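Side-chain contacts in 361aa long hypothetical D-aminopeptidase (Pyrococcus horikoshii, PDB 2DRH), which probably acts as an aminopeptidase of the S58 (DmpA) peptidase family, although its own activity remains unestablished: residues G11-G16 with L311-A316; K17-T22 with V319-I324; N61-K66 with G127-L132; T286-K291 with I298-L303. All coordinates share one frame; numbering follows the deposited sequence.

Interaction 1: G11-G16 with L311-A316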
loop_
_atom_site.group_PDB
_atom_site.type_symbol
_atom_site.label_atom_id
_atom_site.label_comp_id
_atom_site.label_asym_id
_atom_site.label_seq_id
_atom_site.Cartn_x
_atom_site.Cartn_y
_atom_site.Cartn_z
ATOM N N GLY A 11 23.536 -13.508 -14.947
ATOM C CA GLY A 11 24.035 -12.676 -13.870
ATOM C C GLY A 11 25.550 -12.674 -13.789
ATOM O O GLY A 11 26.226 -13.226 -14.661
ATOM N N VAL A 12 26.083 -12.058 -12.739
ATOM C CA VAL A 12 27.524 -11.965 -12.548
ATOM C C VAL A 12 27.969 -12.539 -11.207
ATOM O O VAL A 12 29.166 -12.652 -10.937
ATOM C CB VAL A 12 27.993 -10.500 -12.624
ATOM C CG1 VAL A 12 27.594 -9.893 -13.960
ATOM C CG2 VAL A 12 27.385 -9.703 -11.480
ATOM N N PHE A 13 27.014 -12.885 -10.354
ATOM C CA PHE A 13 27.357 -13.449 -9.055
ATOM C C PHE A 13 27.470 -14.956 -9.179
ATOM O O PHE A 13 26.816 -15.567 -10.023
ATOM C CB PHE A 13 26.299 -13.091 -8.011
ATOM C CG PHE A 13 26.303 -11.642 -7.614
ATOM C CD1 PHE A 13 27.419 -11.079 -7.009
ATOM C CD2 PHE A 13 25.193 -10.841 -7.845
ATOM C CE1 PHE A 13 27.429 -9.731 -6.639
ATOM C CE2 PHE A 13 25.192 -9.498 -7.480
ATOM C CZ PHE A 13 26.312 -8.940 -6.877
ATOM N N LYS A 14 28.310 -15.555 -8.347
ATOM C CA LYS A 14 28.484 -16.994 -8.387
ATOM C C LYS A 14 27.383 -17.662 -7.580
ATOM O O LYS A 14 26.926 -17.130 -6.570
ATOM C CB LYS A 14 29.854 -17.388 -7.822
ATOM C CG LYS A 14 30.089 -16.974 -6.382
ATOM C CD LYS A 14 31.447 -17.477 -5.885
ATOM C CE LYS A 14 31.668 -17.152 -4.407
ATOM N NZ LYS A 14 31.730 -15.684 -4.137
ATOM N N PRO A 15 26.928 -18.835 -8.028
ATOM C CA PRO A 15 25.873 -19.554 -7.315
ATOM C C PRO A 15 26.413 -20.245 -6.064
ATOM O O PRO A 15 27.629 -20.299 -5.845
ATOM C CB PRO A 15 25.380 -20.547 -8.357
ATOM C CG PRO A 15 26.635 -20.872 -9.107
ATOM C CD PRO A 15 27.264 -19.509 -9.295
ATOM N N GLY A 16 25.502 -20.755 -5.240
ATOM C CA GLY A 16 25.904 -21.458 -4.037
ATOM C C GLY A 16 26.318 -22.872 -4.400
ATOM O O GLY A 16 26.196 -23.269 -5.556
ATOM N N LEU A 311 22.423 -7.391 -2.946
ATOM C CA LEU A 311 21.381 -8.364 -2.637
ATOM C C LEU A 311 20.185 -8.186 -3.595
ATOM O O LEU A 311 19.519 -9.159 -3.952
ATOM C CB LEU A 311 20.932 -8.226 -1.175
ATOM C CG LEU A 311 22.002 -8.501 -0.098
ATOM C CD1 LEU A 311 21.508 -8.026 1.252
ATOM C CD2 LEU A 311 22.331 -9.983 -0.040
ATOM N N PHE A 312 19.913 -6.951 -4.007
ATOM C CA PHE A 312 18.813 -6.705 -4.946
ATOM C C PHE A 312 19.146 -7.367 -6.284
ATOM O O PHE A 312 18.295 -8.000 -6.909
ATOM C CB PHE A 312 18.607 -5.204 -5.185
ATOM C CG PHE A 312 18.012 -4.461 -4.017
ATOM C CD1 PHE A 312 17.547 -5.132 -2.893
ATOM C CD2 PHE A 312 17.892 -3.073 -4.063
ATOM C CE1 PHE A 312 16.971 -4.432 -1.833
ATOM C CE2 PHE A 312 17.321 -2.368 -3.012
ATOM C CZ PHE A 312 16.859 -3.049 -1.897
ATOM N N LYS A 313 20.392 -7.214 -6.724
ATOM C CA LYS A 313 20.817 -7.808 -7.987
ATOM C C LYS A 313 20.827 -9.333 -7.906
ATOM O O LYS A 313 20.322 -10.012 -8.804
ATOM C CB LYS A 313 22.208 -7.298 -8.380
ATOM C CG LYS A 313 22.869 -8.113 -9.488
ATOM C CD LYS A 313 24.182 -7.506 -9.933
ATOM C CE LYS A 313 23.945 -6.198 -10.658
ATOM N NZ LYS A 313 23.041 -6.411 -11.815
ATOM N N ALA A 314 21.403 -9.861 -6.828
ATOM C CA ALA A 314 21.482 -11.303 -6.613
ATOM C C ALA A 314 20.080 -11.921 -6.609
ATOM O O ALA A 314 19.884 -13.034 -7.076
ATOM C CB ALA A 314 22.196 -11.600 -5.280
ATOM N N THR A 315 19.116 -11.192 -6.063
ATOM C CA THR A 315 17.739 -11.665 -6.011
ATOM C C THR A 315 17.206 -11.814 -7.433
ATOM O O THR A 315 16.704 -12.872 -7.806
ATOM C CB THR A 315 16.838 -10.671 -5.239
ATOM O OG1 THR A 315 17.291 -10.574 -3.885
ATOM C CG2 THR A 315 15.370 -11.136 -5.256
ATOM N N ALA A 316 17.321 -10.749 -8.220
ATOM C CA ALA A 316 16.858 -10.770 -9.602
ATOM C C ALA A 316 17.537 -11.911 -10.349
ATOM O O ALA A 316 16.906 -12.611 -11.142
ATOM C CB ALA A 316 17.165 -9.430 -10.286
#
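Apolar packing carries this contact: the ring of Phe13 leans against the aliphatic chain of Lys313 and the adjoining turn of helix 309-328. Ring atom CE2 does most of the touching, lying 3.3 Å from Lys313 CD and 3.4 Å from Lys313 CG. Lys313 CB approaches the ring in its plane, at the edge, 3.8 Å from Phe13 CE2. Next to it, Phe13 CD2 rests 4.0 Å from Ala314 CB. Val12 adds a light touch, its CG2 passing at about a right angle to the lysine chain. Because CG of Lys313 stands opposite its own backbone N (chi1 166°), the methylenes run out past CE2 of the ring before the chain bends at chi3 and chi4.

Among the polar groups, Thr315 OG1 donates to Leu311 O at 2.6 Å, and the backbone N of Thr315 reaches the same oxygen from the opposite face of its carbonyl plane. Glu317, one turn on from Lys313, takes the backbone N-H groups of Val12 and Phe13 on its two carboxylate oxygens. Lys313 also makes a cation-pi contact with Tyr272 of the second subunit.

Lys14 bonds through its backbone to Ile191 while Ala314 packs on Val192 and Val201, so an N-terminal loop lies along strand 184-193 and against the helix covering that sheet, a helix-on-sheet layer consistent with the αββα sandwich of the DmpA family.

Interaction 2: K17-T22 with V319-I324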
loop_
_atom_site.group_PDB
_atom_site.type_symbol
_atom_site.label_atom_id
_atom_site.label_comp_id
_atom_site.label_asym_id
_atom_site.label_seq_id
_atom_site.Cartn_x
_atom_site.Cartn_y
_atom_site.Cartn_z
ATOM N N LYS A 17 26.789 -23.636 -3.417
ATOM C CA LYS A 17 27.236 -25.010 -3.645
ATOM C C LYS A 17 26.226 -25.883 -4.390
ATOM O O LYS A 17 26.576 -26.557 -5.358
ATOM C CB LYS A 17 27.590 -25.673 -2.309
ATOM C CG LYS A 17 28.733 -24.992 -1.570
ATOM C CD LYS A 17 29.017 -25.648 -0.223
ATOM C CE LYS A 17 29.431 -27.107 -0.375
ATOM N NZ LYS A 17 29.753 -27.731 0.946
ATOM N N ARG A 18 24.978 -25.877 -3.934
ATOM C CA ARG A 18 23.937 -26.684 -4.562
ATOM C C ARG A 18 23.171 -25.894 -5.630
ATOM O O ARG A 18 22.471 -26.471 -6.462
ATOM C CB ARG A 18 22.955 -27.176 -3.492
ATOM C CG ARG A 18 23.625 -27.622 -2.191
ATOM C CD ARG A 18 22.602 -27.947 -1.103
ATOM N NE ARG A 18 22.008 -29.269 -1.268
ATOM C CZ ARG A 18 22.369 -30.346 -0.575
ATOM N NH1 ARG A 18 23.322 -30.264 0.341
ATOM N NH2 ARG A 18 21.775 -31.507 -0.799
ATOM N N ASN A 19 23.329 -24.576 -5.612
ATOM C CA ASN A 19 22.625 -23.692 -6.537
ATOM C C ASN A 19 21.125 -23.933 -6.367
ATOM O O ASN A 19 20.388 -24.148 -7.333
ATOM C CB ASN A 19 23.053 -23.935 -7.989
ATOM C CG ASN A 19 22.527 -22.857 -8.936
ATOM O OD1 ASN A 19 22.377 -21.695 -8.546
ATOM N ND2 ASN A 19 22.259 -23.235 -10.184
ATOM N N LYS A 20 20.697 -23.912 -5.107
ATOM C CA LYS A 20 19.303 -24.106 -4.729
ATOM C C LYS A 20 19.035 -23.224 -3.517
ATOM O O LYS A 20 19.967 -22.822 -2.813
ATOM C CB LYS A 20 19.034 -25.564 -4.358
ATOM C CG LYS A 20 19.056 -26.554 -5.515
ATOM C CD LYS A 20 18.923 -27.975 -4.973
ATOM C CE LYS A 20 18.891 -29.024 -6.078
ATOM N NZ LYS A 20 17.557 -29.103 -6.754
ATOM N N ILE A 21 17.763 -22.931 -3.271
ATOM C CA ILE A 21 17.389 -22.091 -2.140
ATOM C C ILE A 21 17.925 -22.632 -0.806
ATOM O O ILE A 21 18.157 -21.869 0.130
ATOM C CB ILE A 21 15.854 -21.937 -2.052
ATOM C CG1 ILE A 21 15.501 -20.869 -1.021
ATOM C CG2 ILE A 21 15.210 -23.277 -1.702
ATOM C CD1 ILE A 21 14.016 -20.530 -0.967
ATOM N N THR A 22 18.124 -23.946 -0.730
ATOM C CA THR A 22 18.627 -24.581 0.489
ATOM C C THR A 22 20.107 -24.299 0.753
ATOM O O THR A 22 20.679 -24.816 1.715
ATOM C CB THR A 22 18.417 -26.100 0.461
ATOM O OG1 THR A 22 18.906 -26.625 -0.777
ATOM C CG2 THR A 22 16.944 -26.435 0.607
ATOM N N VAL A 319 16.211 -15.413 -9.240
ATOM C CA VAL A 319 14.872 -15.622 -9.789
ATOM C C VAL A 319 14.925 -15.942 -11.276
ATOM O O VAL A 319 14.303 -16.895 -11.719
ATOM C CB VAL A 319 13.963 -14.385 -9.569
ATOM C CG1 VAL A 319 12.662 -14.517 -10.400
ATOM C CG2 VAL A 319 13.616 -14.263 -8.089
ATOM N N GLU A 320 15.678 -15.161 -12.045
ATOM C CA GLU A 320 15.763 -15.401 -13.482
ATOM C C GLU A 320 16.237 -16.816 -13.791
ATOM O O GLU A 320 15.626 -17.512 -14.607
ATOM C CB GLU A 320 16.691 -14.387 -14.164
ATOM C CG GLU A 320 16.715 -14.513 -15.692
ATOM C CD GLU A 320 17.602 -13.476 -16.378
ATOM O OE1 GLU A 320 17.829 -12.389 -15.793
ATOM O OE2 GLU A 320 18.056 -13.742 -17.515
ATOM N N GLU A 321 17.322 -17.250 -13.149
ATOM C CA GLU A 321 17.808 -18.587 -13.415
ATOM C C GLU A 321 16.825 -19.625 -12.882
ATOM O O GLU A 321 16.575 -20.637 -13.538
ATOM C CB GLU A 321 19.194 -18.820 -12.796
ATOM C CG GLU A 321 19.941 -19.988 -13.463
ATOM C CD GLU A 321 21.078 -20.555 -12.621
ATOM O OE1 GLU A 321 21.923 -19.775 -12.131
ATOM O OE2 GLU A 321 21.127 -21.793 -12.459
ATOM N N ALA A 322 16.265 -19.374 -11.701
ATOM C CA ALA A 322 15.318 -20.311 -11.105
ATOM C C ALA A 322 14.148 -20.586 -12.048
ATOM O O ALA A 322 13.661 -21.717 -12.122
ATOM C CB ALA A 322 14.803 -19.779 -9.778
ATOM N N ILE A 323 13.698 -19.557 -12.760
ATOM C CA ILE A 323 12.594 -19.718 -13.698
ATOM C C ILE A 323 13.033 -20.621 -14.839
ATOM O O ILE A 323 12.340 -21.578 -15.186
ATOM C CB ILE A 323 12.131 -18.358 -14.272
ATOM C CG1 ILE A 323 11.480 -17.528 -13.160
ATOM C CG2 ILE A 323 11.148 -18.579 -15.432
ATOM C CD1 ILE A 323 11.123 -16.110 -13.566
ATOM N N ILE A 324 14.194 -20.322 -15.417
ATOM C CA ILE A 324 14.708 -21.131 -16.514
ATOM C C ILE A 324 14.898 -22.590 -16.069
ATOM O O ILE A 324 14.487 -23.520 -16.775
ATOM C CB ILE A 324 16.048 -20.556 -17.048
ATOM C CG1 ILE A 324 15.821 -19.139 -17.586
ATOM C CG2 ILE A 324 16.623 -21.459 -18.125
ATOM C CD1 ILE A 324 14.663 -19.015 -18.573
#
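Asn19 and Glu321 meet head-on, and their polar ends form the whole contact. Asn19 ND2 donates to Glu321 OE2 at 2.9 Å with an N-H...O angle of 161°. The acceptor lies in the plane of the amide, but the carboxylate is turned by 43° against it, and the amide reaches OE2 on its syn side, somewhat out of the carboxylate plane. With chi1 at -169° the amide swings away from its own backbone N and points at the helix, from a residue in the left-handed helical conformation. This buried end is held from several sides: Asn19 OD1 accepts from Ser189 N, OE2 also takes Asn325 ND2, and OE1 makes a salt bridge with Arg190. Loop 17-22 is thereby bound to strand 184-193 and to helix 309-328 packed on it, one sheet-and-helix layer of the fold, with Ala188 touching both side chains. With an alanine here, Ser189 N would probably lose its acceptor and Glu321 would be left to Arg190 and Asn325. The outer flank of the loop is looser. Lys17 and Arg18 extend exposed side chains there, their nearest approach to segment 319-324 being more than 10 Å, although Asp23 holds the backbone N-H groups of Arg18 and Lys20 on its two oxygens.

Interaction 3: N61-K66 with G127-L132; sequences NIYKEK and GSVNPL
Tyr63 reaches across to the 127-132 loop and grips it with its hydroxyl. OH donates to Ser128 O at 2.7 Å; that oxygen lies at the ring's edge, near its plane, and the hydroxyl meets it tilted 28° from the carbonyl plane. Beside this bond, Val129 CG2 packs 3.7 Å from Tyr63 CD1. A trans chi1 (-178°) carries the ring out of its turn toward the loop. A phenylalanine in its place would probably leave Ser128 O without this donor, with only the Val129 packing remaining between this side chain and the loop.

The next shell steadies the tyrosine. Lys66 NZ bonds to Tyr63 O at 2.7 Å, in the carbonyl plane, and also sits 3.9 Å above one face of the Tyr63 ring, toward the rim. Glu93 and His292 take the same ammonium, and the His292 ring meets that of Tyr63. Farther out, Val129 packs on Leu112 and Ile115 of helix 104-118 and on Leu102 of the third subunit. The turn carrying Tyr63 is shaped by Asn61, whose OD1 accepts from Lys64 N at 2.9 Å: an Asx motif leading into strand 65-73.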
loop_
_atom_site.group_PDB
_atom_site.type_symbol
_atom_site.label_atom_id
_atom_site.label_comp_id
_atom_site.label_asym_id
_atom_site.label_seq_id
_atom_site.Cartn_x
_atom_site.Cartn_y
_atom_site.Cartn_z
ATOM N N ASN A 61 11.071 -24.972 15.422
ATOM C CA ASN A 61 9.660 -24.604 15.466
ATOM C C ASN A 61 9.501 -23.190 14.896
ATOM O O ASN A 61 9.868 -22.208 15.536
ATOM C CB ASN A 61 9.141 -24.644 16.912
ATOM C CG ASN A 61 7.628 -24.474 16.995
ATOM O OD1 ASN A 61 7.056 -23.550 16.406
ATOM N ND2 ASN A 61 6.975 -25.363 17.731
ATOM N N ILE A 62 8.943 -23.101 13.693
ATOM C CA ILE A 62 8.759 -21.818 13.015
ATOM C C ILE A 62 7.794 -20.866 13.724
ATOM O O ILE A 62 7.960 -19.652 13.662
ATOM C CB ILE A 62 8.302 -22.051 11.562
ATOM C CG1 ILE A 62 9.222 -23.086 10.910
ATOM C CG2 ILE A 62 8.373 -20.751 10.775
ATOM C CD1 ILE A 62 8.748 -23.581 9.572
ATOM N N TYR A 63 6.796 -21.412 14.406
ATOM C CA TYR A 63 5.834 -20.582 15.130
ATOM C C TYR A 63 6.427 -19.929 16.389
ATOM O O TYR A 63 6.207 -18.739 16.659
ATOM C CB TYR A 63 4.627 -21.427 15.533
ATOM C CG TYR A 63 3.551 -20.654 16.255
ATOM C CD1 TYR A 63 2.715 -19.771 15.565
ATOM C CD2 TYR A 63 3.355 -20.816 17.622
ATOM C CE1 TYR A 63 1.705 -19.072 16.226
ATOM C CE2 TYR A 63 2.345 -20.122 18.294
ATOM C CZ TYR A 63 1.522 -19.253 17.585
ATOM O OH TYR A 63 0.504 -18.598 18.240
ATOM N N LYS A 64 7.167 -20.715 17.172
ATOM C CA LYS A 64 7.777 -20.201 18.395
ATOM C C LYS A 64 9.017 -19.387 18.063
ATOM O O LYS A 64 9.382 -18.472 18.799
ATOM C CB LYS A 64 8.117 -21.359 19.344
ATOM C CG LYS A 64 6.884 -22.103 19.831
ATOM C CD LYS A 64 5.974 -21.184 20.636
ATOM C CE LYS A 64 4.627 -21.838 20.929
ATOM N NZ LYS A 64 4.771 -23.175 21.571
ATOM N N GLU A 65 9.667 -19.728 16.955
ATOM C CA GLU A 65 10.841 -18.988 16.514
ATOM C C GLU A 65 10.587 -18.524 15.093
ATOM O O GLU A 65 10.885 -19.223 14.121
ATOM C CB GLU A 65 12.106 -19.851 16.599
ATOM C CG GLU A 65 12.500 -20.131 18.037
ATOM C CD GLU A 65 13.914 -20.644 18.175
ATOM O OE1 GLU A 65 14.207 -21.729 17.626
ATOM O OE2 GLU A 65 14.725 -19.956 18.840
ATOM N N LYS A 66 10.024 -17.325 14.996
ATOM C CA LYS A 66 9.664 -16.709 13.722
ATOM C C LYS A 66 10.847 -16.071 12.989
ATOM O O LYS A 66 11.894 -15.785 13.586
ATOM C CB LYS A 66 8.596 -15.642 13.979
ATOM C CG LYS A 66 7.333 -16.152 14.660
ATOM C CD LYS A 66 6.731 -15.065 15.538
ATOM C CE LYS A 66 5.230 -15.205 15.712
ATOM N NZ LYS A 66 4.787 -16.545 16.190
ATOM N N GLY A 127 -2.210 -16.917 21.396
ATOM C CA GLY A 127 -3.007 -16.599 20.222
ATOM C C GLY A 127 -3.131 -17.696 19.179
ATOM O O GLY A 127 -2.746 -18.841 19.417
ATOM N N SER A 128 -3.675 -17.341 18.016
ATOM C CA SER A 128 -3.862 -18.302 16.933
ATOM C C SER A 128 -2.613 -18.374 16.061
ATOM O O SER A 128 -1.514 -18.076 16.520
ATOM C CB SER A 128 -5.076 -17.913 16.078
ATOM O OG SER A 128 -4.846 -16.703 15.377
ATOM N N VAL A 129 -2.780 -18.764 14.802
ATOM C CA VAL A 129 -1.646 -18.872 13.899
ATOM C C VAL A 129 -1.986 -18.426 12.487
ATOM O O VAL A 129 -3.113 -18.593 12.022
ATOM C CB VAL A 129 -1.104 -20.319 13.867
ATOM C CG1 VAL A 129 -2.195 -21.275 13.417
ATOM C CG2 VAL A 129 0.104 -20.402 12.958
ATOM N N ASN A 130 -0.987 -17.866 11.810
ATOM C CA ASN A 130 -1.147 -17.357 10.456
ATOM C C ASN A 130 -0.546 -18.273 9.386
ATOM O O ASN A 130 0.598 -18.097 8.970
ATOM C CB ASN A 130 -0.522 -15.963 10.377
ATOM C CG ASN A 130 -0.754 -15.292 9.038
ATOM O OD1 ASN A 130 -1.878 -15.263 8.524
ATOM N ND2 ASN A 130 0.306 -14.741 8.468
ATOM N N PRO A 131 -1.316 -19.271 8.929
ATOM C CA PRO A 131 -0.810 -20.184 7.903
ATOM C C PRO A 131 -0.515 -19.454 6.601
ATOM O O PRO A 131 -1.301 -18.616 6.154
ATOM C CB PRO A 131 -1.936 -21.207 7.765
ATOM C CG PRO A 131 -3.156 -20.424 8.132
ATOM C CD PRO A 131 -2.687 -19.641 9.323
ATOM N N LEU A 132 0.624 -19.776 5.998
ATOM C CA LEU A 132 1.036 -19.146 4.752
ATOM C C LEU A 132 0.949 -20.135 3.601
ATOM O O LEU A 132 1.699 -21.114 3.544
ATOM C CB LEU A 132 2.461 -18.617 4.891
ATOM C CG LEU A 132 3.110 -17.868 3.727
ATOM C CD1 LEU A 132 2.255 -16.672 3.292
ATOM C CD2 LEU A 132 4.488 -17.398 4.194
#

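Interaction 4: T286-K291 with I298-L303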
loop_
_atom_site.group_PDB
_atom_site.type_symbol
_atom_site.label_atom_id
_atom_site.label_comp_id
_atom_site.label_asym_id
_atom_site.label_seq_id
_atom_site.Cartn_x
_atom_site.Cartn_y
_atom_site.Cartn_z
ATOM N N THR A 286 16.942 -15.535 7.547
ATOM C CA THR A 286 17.145 -16.501 8.620
ATOM C C THR A 286 18.057 -15.888 9.674
ATOM O O THR A 286 18.334 -16.500 10.699
ATOM C CB THR A 286 17.833 -17.770 8.098
ATOM O OG1 THR A 286 19.078 -17.409 7.482
ATOM C CG2 THR A 286 16.959 -18.478 7.074
ATOM N N ALA A 287 18.519 -14.670 9.413
ATOM C CA ALA A 287 19.435 -13.980 10.316
ATOM C C ALA A 287 18.861 -13.563 11.672
ATOM O O ALA A 287 19.582 -13.568 12.678
ATOM C CB ALA A 287 20.027 -12.770 9.608
ATOM N N ASN A 288 17.581 -13.198 11.712
ATOM C CA ASN A 288 16.955 -12.779 12.965
ATOM C C ASN A 288 15.738 -13.608 13.340
ATOM O O ASN A 288 14.679 -13.493 12.712
ATOM C CB ASN A 288 16.531 -11.307 12.896
ATOM C CG ASN A 288 17.709 -10.350 12.962
ATOM O OD1 ASN A 288 18.301 -10.142 14.024
ATOM N ND2 ASN A 288 18.055 -9.761 11.822
ATOM N N ARG A 289 15.879 -14.439 14.367
ATOM C CA ARG A 289 14.758 -15.252 14.814
ATOM C C ARG A 289 13.986 -14.485 15.878
ATOM O O ARG A 289 14.575 -13.919 16.800
ATOM C CB ARG A 289 15.235 -16.598 15.370
ATOM C CG ARG A 289 15.707 -17.572 14.298
ATOM C CD ARG A 289 15.899 -18.975 14.865
ATOM N NE ARG A 289 16.482 -19.890 13.886
ATOM C CZ ARG A 289 16.673 -21.190 14.095
ATOM N NH1 ARG A 289 16.325 -21.739 15.251
ATOM N NH2 ARG A 289 17.221 -21.941 13.149
ATOM N N ILE A 290 12.666 -14.460 15.731
ATOM C CA ILE A 290 11.795 -13.752 16.659
ATOM C C ILE A 290 11.059 -14.751 17.545
ATOM O O ILE A 290 10.288 -15.571 17.053
ATOM C CB ILE A 290 10.750 -12.909 15.886
ATOM C CG1 ILE A 290 11.411 -12.224 14.685
ATOM C CG2 ILE A 290 10.120 -11.885 16.807
ATOM C CD1 ILE A 290 12.576 -11.319 15.037
ATOM N N LYS A 291 11.292 -14.678 18.853
ATOM C CA LYS A 291 10.638 -15.588 19.789
ATOM C C LYS A 291 9.204 -15.145 20.064
ATOM O O LYS A 291 8.963 -14.020 20.489
ATOM C CB LYS A 291 11.414 -15.662 21.110
ATOM C CG LYS A 291 12.830 -16.213 20.981
ATOM C CD LYS A 291 13.441 -16.476 22.354
ATOM C CE LYS A 291 14.854 -17.031 22.233
ATOM N NZ LYS A 291 15.424 -17.374 23.562
ATOM N N ILE A 298 14.475 -6.071 21.973
ATOM C CA ILE A 298 15.368 -6.936 21.225
ATOM C C ILE A 298 16.297 -6.135 20.334
ATOM O O ILE A 298 16.105 -4.939 20.119
ATOM C CB ILE A 298 14.588 -7.944 20.359
ATOM C CG1 ILE A 298 13.767 -7.208 19.301
ATOM C CG2 ILE A 298 13.686 -8.788 21.248
ATOM C CD1 ILE A 298 12.957 -8.130 18.412
ATOM N N GLU A 299 17.321 -6.801 19.834
ATOM C CA GLU A 299 18.272 -6.159 18.955
ATOM C C GLU A 299 18.163 -6.829 17.600
ATOM O O GLU A 299 18.496 -8.002 17.453
ATOM C CB GLU A 299 19.687 -6.304 19.512
ATOM C CG GLU A 299 19.924 -5.499 20.770
ATOM C CD GLU A 299 21.297 -5.735 21.357
ATOM O OE1 GLU A 299 21.513 -6.802 21.975
ATOM O OE2 GLU A 299 22.168 -4.853 21.191
ATOM N N ILE A 300 17.669 -6.084 16.619
ATOM C CA ILE A 300 17.527 -6.605 15.268
ATOM C C ILE A 300 18.810 -6.305 14.505
ATOM O O ILE A 300 19.199 -5.143 14.387
ATOM C CB ILE A 300 16.361 -5.911 14.505
ATOM C CG1 ILE A 300 15.057 -6.024 15.295
ATOM C CG2 ILE A 300 16.232 -6.507 13.115
ATOM C CD1 ILE A 300 14.598 -7.435 15.535
ATOM N N LYS A 301 19.476 -7.341 14.006
ATOM C CA LYS A 301 20.687 -7.137 13.219
ATOM C C LYS A 301 20.178 -6.744 11.841
ATOM O O LYS A 301 19.236 -7.355 11.338
ATOM C CB LYS A 301 21.501 -8.429 13.104
ATOM C CG LYS A 301 22.112 -8.923 14.413
ATOM C CD LYS A 301 22.835 -10.254 14.212
ATOM C CE LYS A 301 21.886 -11.310 13.649
ATOM N NZ LYS A 301 22.519 -12.647 13.475
ATOM N N ALA A 302 20.794 -5.737 11.233
ATOM C CA ALA A 302 20.362 -5.289 9.918
ATOM C C ALA A 302 21.413 -4.484 9.168
ATOM O O ALA A 302 22.090 -3.624 9.734
ATOM C CB ALA A 302 19.085 -4.464 10.053
ATOM N N LEU A 303 21.535 -4.770 7.880
ATOM C CA LEU A 303 22.472 -4.067 7.019
ATOM C C LEU A 303 21.894 -2.710 6.655
ATOM O O LEU A 303 20.690 -2.580 6.432
ATOM C CB LEU A 303 22.705 -4.858 5.731
ATOM C CG LEU A 303 23.381 -6.227 5.848
ATOM C CD1 LEU A 303 23.196 -6.997 4.558
ATOM C CD2 LEU A 303 24.859 -6.044 6.166
#
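Asn288 clasps the backbone of Lys301 with both ends of its amide. OD1 accepts from Lys301 N at 3.0 Å, nearly straight at 166°, and ND2 donates to Lys301 O at 2.7 Å. The second bond is more bent, but it meets a lone pair of Lys301 O in the carbonyl plane. One side-chain amide thus satisfies both backbone polar atoms of a strand residue, standing in for the peptide of a neighbouring strand. Lys301 returns the grip only weakly: bent at chi3 (-57°), its chain curls back so that NZ lies 3.2 Å from Ala287 O, at the exposed side of the contact.

Packing fills in behind the amide. Ile300 CG2 sits 3.9 Å from Asn288 ND2, and Ile290 CD1 comes to 4.4 Å from Ile300 CD1; both isoleucines also touch Leu68 of strand 65-73. Strands 288-291 and 298-302 run antiparallel, with 156° between their directions, yet their axes stay 7.9 Å apart, too far for backbone pairing. Strand 288-291 pairs instead with 65-73, while Ile298, Ile300 and Ala302 pair with a strand of the fourth subunit, an antiparallel intersubunit β-sheet joined to the body of the chain in part through the Asn288 clasp.

In the fold
From the N terminus, the leading loop first meets helix 309-328 in interaction 1 and, just along the chain, again in interaction 2; each closes a loop of almost 300 residues, and the two cross, their centres 10 Å apart. Arg190 of strand 184-193 touches both. Interactions 3 and 4 are nested inside these loops and follow one another in series. Interaction 3 closes a loop of 60 residues; interaction 4 closes a short one of six. They meet where strands 65-73 and 288-291 are neighbours, helped by the Glu65-Arg289 salt bridge. Interaction 4 then leads into helix 309-328, where Leu303 packs on Leu311 of interaction 1.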